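Local coordinates for protein cysteine desulfurase (PDB 5VPR) that probably removes sulfur from L-cysteine to give L-alanine and hands it to a sulfur carrier, using pyridoxal 5'-phosphate as cofactor, at residues 178-186 with 336-344. Numbering follows the deposited sequence.
Sequences QVSNALGIV and ANRAGVVSF
Ile185 and Arg338 form a single antiparallel bridge, a non-hydrogen-bonded pair with CA atoms 4.4 Å apart. The flanking bonds run from Ala339 N to Gly184 O (2.8 Å) and from Val186 N to Asn337 O (2.9 Å). Gly184 O also meets the CA-H of Arg338. Val186 points toward 336-344, and its CG2 lies 4.0 Å from Ala339 CB. Val179 CG1 touches the same methyl. The side chains of Asn337 and Val186 cross at an angle, with ND2 next to CB and CG1.

The chain has the fold of class-V PLP-dependent aminotransferases. The loop 178-186 follows strand 171-177 of the large seven-stranded sheet. Residues 336-344 run from a loop into strand 341-345 of the small antiparallel sheet, so the contact joins the large domain to the C-terminal one.

Past the bridge, Val341 packs on the backbone of Leu183 and Gly184, with its CB 3.8 Å from Gly184 CA and its CG1 against Leu183 O. Ser343 OG donates to Ala182 O at 3.0 Å, from slightly off the carbonyl plane. Its chi1 of -75° sets OG beside its own backbone N and turns it to that carbonyl. Leu183 CD2 rests 3.7 Å from Ser343 CB.

Arg338 runs past the loop, and its CD lies close to Leu183 O. A bend at chi3 (-46°) brings NE back to its own segment. There NE donates almost straight (176°) to Val341 O at 3.0 Å, in the guanidinium plane. NH2 binds Gln320 of helix 305-324, which further fixes the guanidinium. Ser180 OG accepts from Leu183 N, an ST motif.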
ATOM      1  N   GLN A 178       0.890  -7.157   4.158  1.00 39.07           N
ATOM      2  CA  GLN A 178       2.267  -7.513   3.826  1.00 38.95           C
ATOM      3  C   GLN A 178       3.252  -6.560   4.492  1.00 43.94           C
ATOM      4  O   GLN A 178       4.324  -6.978   4.950  1.00 40.84           O
ATOM      5  CB  GLN A 178       2.453  -7.521   2.309  1.00 35.79           C
ATOM      6  CG  GLN A 178       3.845  -7.975   1.856  1.00 40.15           C
ATOM      7  CD  GLN A 178       3.912  -8.254   0.362  1.00 39.74           C
ATOM      8  OE1 GLN A 178       2.923  -8.098  -0.344  1.00 43.73           O
ATOM      9  NE2 GLN A 178       5.076  -8.668  -0.122  1.00 41.95           N
ATOM     10  N   VAL A 179       2.900  -5.277   4.569  1.00 36.07           N
ATOM     11  CA  VAL A 179       3.708  -4.269   5.249  1.00 40.18           C
ATOM     12  C   VAL A 179       2.799  -3.492   6.189  1.00 41.70           C
ATOM     13  O   VAL A 179       1.719  -3.048   5.784  1.00 43.30           O
ATOM     14  CB  VAL A 179       4.393  -3.315   4.253  1.00 37.11           C
ATOM     15  CG1 VAL A 179       5.200  -2.249   5.006  1.00 42.83           C
ATOM     16  CG2 VAL A 179       5.296  -4.081   3.331  1.00 39.06           C
ATOM     17  N   SER A 180       3.232  -3.314   7.436  1.00 39.99           N
ATOM     18  CA  SER A 180       2.426  -2.550   8.380  1.00 47.14           C
ATOM     19  C   SER A 180       2.494  -1.058   8.046  1.00 47.46           C
ATOM     20  O   SER A 180       3.550  -0.531   7.689  1.00 58.21           O
ATOM     21  CB  SER A 180       2.887  -2.820   9.815  1.00 49.19           C
ATOM     22  OG  SER A 180       3.752  -1.806  10.285  1.00 58.21           O
ATOM     23  N   ASN A 181       1.352  -0.377   8.136  1.00 52.68           N
ATOM     24  CA  ASN A 181       1.308   1.021   7.703  1.00 59.19           C
ATOM     25  C   ASN A 181       1.876   1.971   8.754  1.00 54.69           C
ATOM     26  O   ASN A 181       2.417   3.030   8.400  1.00 55.65           O
ATOM     27  CB  ASN A 181      -0.128   1.423   7.347  1.00 57.38           C
ATOM     28  N   ALA A 182       1.768   1.619  10.035  1.00 52.49           N
ATOM     29  CA  ALA A 182       2.232   2.498  11.103  1.00 58.00           C
ATOM     30  C   ALA A 182       3.749   2.461  11.240  1.00 60.99           C
ATOM     31  O   ALA A 182       4.399   3.508  11.346  1.00 60.77           O
ATOM     32  CB  ALA A 182       1.578   2.103  12.427  1.00 60.91           C
ATOM     33  N   LEU A 183       4.331   1.262  11.244  1.00 59.03           N
ATOM     34  CA  LEU A 183       5.757   1.089  11.467  1.00 59.19           C
ATOM     35  C   LEU A 183       6.529   0.686  10.216  1.00 51.23           C
ATOM     36  O   LEU A 183       7.761   0.763  10.225  1.00 53.96           O
ATOM     37  CB  LEU A 183       5.998   0.044  12.568  1.00 57.69           C
ATOM     38  CG  LEU A 183       5.445   0.363  13.956  1.00 69.83           C
ATOM     39  CD1 LEU A 183       5.702  -0.794  14.909  1.00 81.59           C
ATOM     40  CD2 LEU A 183       6.066   1.649  14.504  1.00 67.38           C
ATOM     41  N   GLY A 184       5.851   0.282   9.147  1.00 51.65           N
ATOM     42  CA  GLY A 184       6.550  -0.162   7.957  1.00 51.79           C
ATOM     43  C   GLY A 184       7.168  -1.540   8.062  1.00 50.96           C
ATOM     44  O   GLY A 184       8.014  -1.895   7.240  1.00 46.99           O
ATOM     45  N   ILE A 185       6.776  -2.334   9.055  1.00 50.43           N
ATOM     46  CA  ILE A 185       7.394  -3.641   9.243  1.00 47.25           C
ATOM     47  C   ILE A 185       6.962  -4.578   8.125  1.00 45.94           C
ATOM     48  O   ILE A 185       5.775  -4.675   7.798  1.00 41.57           O
ATOM     49  CB  ILE A 185       7.046  -4.199  10.629  1.00 50.34           C
ATOM     50  CG1 ILE A 185       7.920  -3.489  11.674  1.00 58.33           C
ATOM     51  CG2 ILE A 185       7.241  -5.720  10.664  1.00 50.76           C
ATOM     52  CD1 ILE A 185       7.511  -3.686  13.112  1.00 61.41           C
ATOM     53  N   VAL A 186       7.932  -5.252   7.513  1.00 43.96           N
ATOM     54  CA  VAL A 186       7.646  -6.250   6.491  1.00 47.16           C
ATOM     55  C   VAL A 186       7.295  -7.560   7.188  1.00 48.01           C
ATOM     56  O   VAL A 186       8.145  -8.176   7.828  1.00 42.85           O
ATOM     57  CB  VAL A 186       8.832  -6.430   5.541  1.00 52.76           C
ATOM     58  CG1 VAL A 186       8.543  -7.557   4.532  1.00 45.05           C
ATOM     59  CG2 VAL A 186       9.151  -5.106   4.850  1.00 51.31           C
ATOM     60  N   ALA A 336      13.894  -4.249  13.098  1.00 60.52           N
ATOM     61  CA  ALA A 336      13.053  -5.013  12.186  1.00 66.23           C
ATOM     62  C   ALA A 336      13.323  -4.646  10.729  1.00 63.61           C
ATOM     63  O   ALA A 336      13.753  -3.534  10.411  1.00 69.86           O
ATOM     64  CB  ALA A 336      11.572  -4.793  12.505  1.00 71.89           C
ATOM     65  N   ASN A 337      13.053  -5.605   9.845  1.00 63.13           N
ATOM     66  CA  ASN A 337      13.061  -5.363   8.407  1.00 58.29           C
ATOM     67  C   ASN A 337      11.859  -4.491   8.040  1.00 58.19           C
ATOM     68  O   ASN A 337      10.710  -4.864   8.301  1.00 63.15           O
ATOM     69  CB  ASN A 337      13.039  -6.709   7.675  1.00 70.03           C
ATOM     70  CG  ASN A 337      12.878  -6.576   6.166  1.00 74.37           C
ATOM     71  OD1 ASN A 337      13.186  -5.539   5.579  1.00 85.51           O
ATOM     72  ND2 ASN A 337      12.391  -7.641   5.530  1.00 70.83           N
ATOM     73  N   ARG A 338      12.114  -3.318   7.461  1.00 57.18           N
ATOM     74  CA  ARG A 338      11.059  -2.342   7.252  1.00 50.09           C
ATOM     75  C   ARG A 338      11.138  -1.764   5.848  1.00 49.02           C
ATOM     76  O   ARG A 338      12.205  -1.723   5.229  1.00 63.63           O
ATOM     77  CB  ARG A 338      11.120  -1.194   8.270  1.00 54.61           C
ATOM     78  CG  ARG A 338      10.976  -1.650   9.711  1.00 64.40           C
ATOM     79  CD  ARG A 338      10.680  -0.472  10.630  1.00 63.70           C
ATOM     80  NE  ARG A 338      11.545   0.669  10.358  1.00 68.71           N
ATOM     81  CZ  ARG A 338      12.814   0.755  10.737  1.00 77.23           C
ATOM     82  NH1 ARG A 338      13.383  -0.240  11.403  1.00 76.27           N
ATOM     83  NH2 ARG A 338      13.514   1.836  10.441  1.00 85.50           N
ATOM     84  N   ALA A 339       9.989  -1.317   5.358  1.00 48.48           N
ATOM     85  CA  ALA A 339       9.857  -0.751   4.021  1.00 56.18           C
ATOM     86  C   ALA A 339       9.455   0.712   4.168  1.00 52.65           C
ATOM     87  O   ALA A 339       8.307   1.019   4.499  1.00 58.61           O
ATOM     88  CB  ALA A 339       8.847  -1.528   3.182  1.00 61.13           C
ATOM     89  N   GLY A 340      10.423   1.602   3.970  1.00 53.49           N
ATOM     90  CA  GLY A 340      10.169   3.010   3.729  1.00 70.74           C
ATOM     91  C   GLY A 340       9.629   3.836   4.877  1.00 62.21           C
ATOM     92  O   GLY A 340       9.137   4.936   4.633  1.00 62.03           O
ATOM     93  N   VAL A 341       9.712   3.363   6.120  1.00 54.43           N
ATOM     94  CA  VAL A 341       9.089   4.056   7.248  1.00 48.97           C
ATOM     95  C   VAL A 341      10.063   4.079   8.424  1.00 49.84           C
ATOM     96  O   VAL A 341      10.506   3.017   8.876  1.00 49.86           O
ATOM     97  CB  VAL A 341       7.771   3.386   7.680  1.00 45.12           C
ATOM     98  CG1 VAL A 341       7.204   4.090   8.898  1.00 47.18           C
ATOM     99  CG2 VAL A 341       6.736   3.364   6.536  1.00 42.06           C
ATOM    100  N   VAL A 342      10.373   5.276   8.937  1.00 45.91           N
ATOM    101  CA  VAL A 342      11.022   5.455  10.241  1.00 45.31           C
ATOM    102  C   VAL A 342      10.011   6.083  11.190  1.00 55.44           C
ATOM    103  O   VAL A 342       9.598   7.238  10.992  1.00 45.20           O
ATOM    104  CB  VAL A 342      12.268   6.356  10.180  1.00 56.81           C
ATOM    105  CG1 VAL A 342      13.138   6.134  11.419  1.00 53.70           C
ATOM    106  CG2 VAL A 342      13.047   6.171   8.915  1.00 63.16           C
ATOM    107  N   SER A 343       9.651   5.354  12.239  1.00 59.34           N
ATOM    108  CA  SER A 343       8.804   5.874  13.301  1.00 64.72           C
ATOM    109  C   SER A 343       9.651   6.116  14.537  1.00 62.26           C
ATOM    110  O   SER A 343      10.526   5.312  14.864  1.00 70.85           O
ATOM    111  CB  SER A 343       7.660   4.914  13.626  1.00 65.18           C
ATOM    112  OG  SER A 343       6.684   4.970  12.612  1.00 71.22           O
ATOM    113  N   PHE A 344       9.404   7.238  15.210  1.00 59.19           N
ATOM    114  CA  PHE A 344      10.228   7.615  16.349  1.00 55.38           C
ATOM    115  C   PHE A 344       9.440   8.503  17.300  1.00 65.18           C
ATOM    116  O   PHE A 344       8.377   9.039  16.961  1.00 63.17           O
ATOM    117  CB  PHE A 344      11.527   8.310  15.908  1.00 52.13           C
ATOM    118  CG  PHE A 344      11.320   9.586  15.124  1.00 53.33           C
ATOM    119  CD1 PHE A 344      11.340  10.820  15.757  1.00 56.11           C
ATOM    120  CD2 PHE A 344      11.125   9.547  13.744  1.00 56.41           C
ATOM    121  CE1 PHE A 344      11.155  12.002  15.035  1.00 52.72           C
ATOM    122  CE2 PHE A 344      10.940  10.714  13.021  1.00 57.20           C
ATOM    123  CZ  PHE A 344      10.960  11.947  13.671  1.00 57.68           C
TER